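Local coordinates for beta-glucuronidase (Dictyoglomus thermophilum, PDB 6XXW), which probably hydrolyses beta-D-glucuronides, as a member of glycoside hydrolase family 2, at residues A98-N107 with N135-T146. Sequence-based numbering, arbitrary orientation.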
loop_
_atom_site.group_PDB
_atom_site.type_symbol
_atom_site.label_atom_id
_atom_site.label_comp_id
_atom_site.label_asym_id
_atom_site.label_seq_id
_atom_site.Cartn_x
_atom_site.Cartn_y
_atom_site.Cartn_z
ATOM N N ALA A 98 34.343 -2.804 -7.400
ATOM C CA ALA A 98 33.745 -2.403 -8.675
ATOM C C ALA A 98 33.287 -3.655 -9.415
ATOM O O ALA A 98 34.099 -4.541 -9.689
ATOM C CB ALA A 98 34.744 -1.608 -9.527
ATOM N N ALA A 99 32.000 -3.743 -9.741
ATOM C CA ALA A 99 31.416 -4.966 -10.293
ATOM C C ALA A 99 31.325 -4.871 -11.816
ATOM O O ALA A 99 30.589 -4.024 -12.330
ATOM C CB ALA A 99 30.026 -5.202 -9.692
ATOM N N HIS A 100 32.026 -5.749 -12.548
ATOM C CA HIS A 100 32.755 -6.916 -12.057
ATOM C C HIS A 100 34.223 -6.959 -12.515
ATOM O O HIS A 100 35.065 -7.526 -11.821
ATOM C CB HIS A 100 32.056 -8.211 -12.522
ATOM C CG HIS A 100 30.621 -8.295 -12.101
ATOM N ND1 HIS A 100 30.241 -8.672 -10.832
ATOM C CD2 HIS A 100 29.479 -8.010 -12.770
ATOM C CE1 HIS A 100 28.922 -8.624 -10.737
ATOM N NE2 HIS A 100 28.436 -8.219 -11.899
ATOM N N PHE A 101 34.512 -6.416 -13.698
ATOM C CA PHE A 101 35.876 -6.248 -14.200
ATOM C C PHE A 101 36.222 -4.764 -14.203
ATOM O O PHE A 101 35.381 -3.929 -14.557
ATOM C CB PHE A 101 36.032 -6.795 -15.624
ATOM C CG PHE A 101 35.566 -8.210 -15.801
ATOM C CD1 PHE A 101 36.465 -9.262 -15.748
ATOM C CD2 PHE A 101 34.230 -8.492 -16.060
ATOM C CE1 PHE A 101 36.037 -10.571 -15.930
ATOM C CE2 PHE A 101 33.803 -9.794 -16.241
ATOM C CZ PHE A 101 34.700 -10.834 -16.173
ATOM N N SER A 102 37.454 -4.423 -13.819
ATOM C CA SER A 102 37.810 -3.015 -13.680
ATOM C C SER A 102 39.250 -2.767 -14.119
ATOM O O SER A 102 40.117 -3.633 -13.992
ATOM C CB SER A 102 37.620 -2.537 -12.235
ATOM O OG SER A 102 37.805 -1.124 -12.141
ATOM N N GLU A 103 39.487 -1.562 -14.638
ATOM C CA GLU A 103 40.814 -1.057 -14.973
ATOM C C GLU A 103 40.945 0.366 -14.443
ATOM O O GLU A 103 40.027 1.173 -14.609
ATOM C CB GLU A 103 41.048 -1.074 -16.487
ATOM C CG GLU A 103 41.140 -2.483 -17.087
ATOM C CD GLU A 103 40.971 -2.485 -18.605
ATOM O OE1 GLU A 103 40.997 -3.578 -19.201
ATOM O OE2 GLU A 103 40.810 -1.397 -19.204
ATOM N N VAL A 104 42.085 0.678 -13.820
ATOM C CA VAL A 104 42.304 1.969 -13.169
ATOM C C VAL A 104 43.439 2.703 -13.875
ATOM O O VAL A 104 44.549 2.168 -14.002
ATOM C CB VAL A 104 42.625 1.813 -11.674
ATOM C CG1 VAL A 104 42.821 3.184 -11.044
ATOM C CG2 VAL A 104 41.520 1.072 -10.963
ATOM N N TYR A 105 43.165 3.931 -14.316
ATOM C CA TYR A 105 44.149 4.749 -15.014
ATOM C C TYR A 105 44.446 6.006 -14.217
ATOM O O TYR A 105 43.524 6.723 -13.817
ATOM C CB TYR A 105 43.664 5.150 -16.407
ATOM C CG TYR A 105 43.370 3.988 -17.316
ATOM C CD1 TYR A 105 42.183 3.269 -17.196
ATOM C CD2 TYR A 105 44.268 3.619 -18.318
ATOM C CE1 TYR A 105 41.905 2.198 -18.040
ATOM C CE2 TYR A 105 43.999 2.552 -19.156
ATOM C CZ TYR A 105 42.818 1.850 -19.017
ATOM O OH TYR A 105 42.535 0.792 -19.844
ATOM N N VAL A 106 45.729 6.298 -14.032
ATOM C CA VAL A 106 46.180 7.538 -13.403
ATOM C C VAL A 106 46.891 8.344 -14.479
ATOM O O VAL A 106 47.940 7.921 -14.987
ATOM C CB VAL A 106 47.095 7.264 -12.204
ATOM C CG1 VAL A 106 47.688 8.561 -11.678
ATOM C CG2 VAL A 106 46.315 6.524 -11.101
ATOM N N ASN A 107 46.317 9.497 -14.841
ATOM C CA ASN A 107 46.834 10.332 -15.936
ATOM C C ASN A 107 47.051 9.514 -17.209
ATOM O O ASN A 107 48.057 9.664 -17.909
ATOM C CB ASN A 107 48.114 11.050 -15.513
ATOM C CG ASN A 107 47.881 11.980 -14.343
ATOM O OD1 ASN A 107 46.915 12.730 -14.338
ATOM N ND2 ASN A 107 48.740 11.909 -13.337
ATOM N N ASN A 135 45.717 15.990 -11.160
ATOM C CA ASN A 135 45.822 14.649 -11.704
ATOM C C ASN A 135 44.428 14.195 -12.115
ATOM O O ASN A 135 43.425 14.746 -11.659
ATOM C CB ASN A 135 46.414 13.686 -10.683
ATOM C CG ASN A 135 47.837 14.045 -10.314
ATOM O OD1 ASN A 135 48.783 13.414 -10.776
ATOM N ND2 ASN A 135 47.994 15.076 -9.488
ATOM N N ILE A 136 44.375 13.201 -12.996
ATOM C CA ILE A 136 43.114 12.640 -13.479
ATOM C C ILE A 136 43.121 11.143 -13.191
ATOM O O ILE A 136 44.037 10.430 -13.617
ATOM C CB ILE A 136 42.911 12.895 -14.984
ATOM C CG1 ILE A 136 42.980 14.393 -15.297
ATOM C CG2 ILE A 136 41.614 12.256 -15.477
ATOM C CD1 ILE A 136 41.973 15.214 -14.555
ATOM N N ILE A 137 42.108 10.666 -12.472
ATOM C CA ILE A 137 41.881 9.236 -12.326
ATOM C C ILE A 137 40.705 8.844 -13.207
ATOM O O ILE A 137 39.685 9.551 -13.270
ATOM C CB ILE A 137 41.636 8.829 -10.863
ATOM C CG1 ILE A 137 41.243 7.344 -10.820
ATOM C CG2 ILE A 137 40.571 9.720 -10.227
ATOM C CD1 ILE A 137 41.285 6.734 -9.446
ATOM N N GLU A 138 40.853 7.735 -13.914
ATOM C CA GLU A 138 39.745 7.170 -14.667
ATOM C C GLU A 138 39.626 5.698 -14.317
ATOM O O GLU A 138 40.631 4.991 -14.216
ATOM C CB GLU A 138 39.939 7.365 -16.173
ATOM C CG GLU A 138 39.911 8.836 -16.581
ATOM C CD GLU A 138 40.261 9.044 -18.032
ATOM O OE1 GLU A 138 39.321 9.209 -18.843
ATOM O OE2 GLU A 138 41.473 9.035 -18.358
ATOM N N ILE A 139 38.395 5.246 -14.101
ATOM C CA ILE A 139 38.133 3.864 -13.732
ATOM C C ILE A 139 37.129 3.303 -14.725
ATOM O O ILE A 139 36.027 3.843 -14.872
ATOM C CB ILE A 139 37.623 3.729 -12.286
ATOM C CG1 ILE A 139 38.703 4.229 -11.317
ATOM C CG2 ILE A 139 37.234 2.256 -11.991
ATOM C CD1 ILE A 139 38.268 4.377 -9.865
ATOM N N MET A 140 37.527 2.254 -15.437
ATOM C CA MET A 140 36.620 1.524 -16.301
ATOM C C MET A 140 36.034 0.370 -15.502
ATOM O O MET A 140 36.750 -0.320 -14.773
ATOM C CB MET A 140 37.354 1.009 -17.547
ATOM C CG MET A 140 36.483 0.327 -18.595
ATOM S SD MET A 140 35.923 -1.354 -18.143
ATOM C CE MET A 140 37.475 -2.254 -18.037
ATOM N N VAL A 141 34.728 0.165 -15.640
ATOM C CA VAL A 141 34.034 -0.939 -14.985
ATOM C C VAL A 141 33.198 -1.645 -16.043
ATOM O O VAL A 141 32.482 -0.991 -16.801
ATOM C CB VAL A 141 33.137 -0.456 -13.826
ATOM C CG1 VAL A 141 32.453 -1.644 -13.161
ATOM C CG2 VAL A 141 33.950 0.368 -12.798
ATOM N N ASP A 142 33.280 -2.971 -16.082
ATOM C CA ASP A 142 32.555 -3.793 -17.049
ATOM C C ASP A 142 31.672 -4.744 -16.257
ATOM O O ASP A 142 32.171 -5.468 -15.389
ATOM C CB ASP A 142 33.545 -4.558 -17.942
ATOM C CG ASP A 142 32.887 -5.215 -19.164
ATOM O OD1 ASP A 142 31.672 -5.470 -19.165
ATOM O OD2 ASP A 142 33.608 -5.499 -20.137
ATOM N N ASN A 143 30.359 -4.718 -16.520
ATOM C CA ASN A 143 29.424 -5.574 -15.800
ATOM C C ASN A 143 29.045 -6.821 -16.588
ATOM O O ASN A 143 28.133 -7.549 -16.178
ATOM C CB ASN A 143 28.158 -4.791 -15.410
ATOM C CG ASN A 143 27.385 -4.301 -16.607
ATOM O OD1 ASN A 143 27.851 -4.416 -17.735
ATOM N ND2 ASN A 143 26.183 -3.759 -16.371
ATOM N N THR A 144 29.735 -7.092 -17.697
ATOM C CA THR A 144 29.452 -8.266 -18.513
ATOM C C THR A 144 29.882 -9.521 -17.763
ATOM O O THR A 144 31.063 -9.686 -17.449
ATOM C CB THR A 144 30.202 -8.163 -19.840
ATOM O OG1 THR A 144 29.890 -6.904 -20.455
ATOM C CG2 THR A 144 29.783 -9.294 -20.776
ATOM N N LEU A 145 28.941 -10.411 -17.484
ATOM C CA LEU A 145 29.290 -11.649 -16.798
ATOM C C LEU A 145 29.786 -12.703 -17.785
ATOM O O LEU A 145 29.441 -12.688 -18.974
ATOM C CB LEU A 145 28.082 -12.189 -16.029
ATOM C CG LEU A 145 27.518 -11.263 -14.948
ATOM C CD1 LEU A 145 26.089 -11.655 -14.583
ATOM C CD2 LEU A 145 28.424 -11.286 -13.733
ATOM N N THR A 146 30.614 -13.624 -17.277
ATOM C CA THR A 146 31.070 -14.791 -18.019
ATOM C C THR A 146 31.002 -16.008 -17.106
ATOM O O THR A 146 30.765 -15.894 -15.899
ATOM C CB THR A 146 32.506 -14.635 -18.536
ATOM O OG1 THR A 146 33.411 -14.746 -17.433
ATOM C CG2 THR A 146 32.706 -13.293 -19.233
#
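With CG of N107 beside its own backbone N (chi1 -62°), the amide is brought alongside the start of strand 135-142, while OG of S102, anti to the backbone N (chi1 -173°), reaches the M140 carbonyl. The N107 amide is gripped from both ends: OD1 accepts from I136 N at 2.9 Å, the donor tilted from the carbonyl plane, and ND2 donates a hydrogen bond to N135 OD1 (3.0 Å), which lies in the N107 amide plane. The two amide planes are 36° apart; ND2 also bonds F128 O, and N135 OD1 also accepts a hydrogen bond from N130 N. Without the amide, as with an alanine at this position, I136 N is likely to lose its acceptor, and N135 OD1 and F128 O the donor they share. S102 OG and E103 N reach M140 O from opposite faces of its carbonyl plane, the hydroxyl at 2.9 Å. M140 bends at chi2 and chi3, laying CE against the E103 carboxylate, 3.5 Å from CD; Y105 OH bonds E103 OE2 from above the same carboxylate. Strands 101-106 and 135-142 run antiparallel within the beta-sandwich of the family 2 sugar-binding domain, where V104 lies against I137 and I139 on the face turned toward L93 and V95 of strand 90-99. At the start of strand 101-106 a classic beta bulge sets H100, preceded by a cis peptide, and F101 against D142: both backbone N-H groups bond D142 O, H100 N from above the carbonyl plane and F101 N within it. L145 CD2 rests over one face of the H100 imidazole, 3.8 Å from its centroid in a CH-pi contact, A99 CB covers the opposite face, and NE2 bonds N178. D142 OD1 closes an Asx turn on T144 N and accepts from T144 OG1 at 2.6 Å on its syn lone pair.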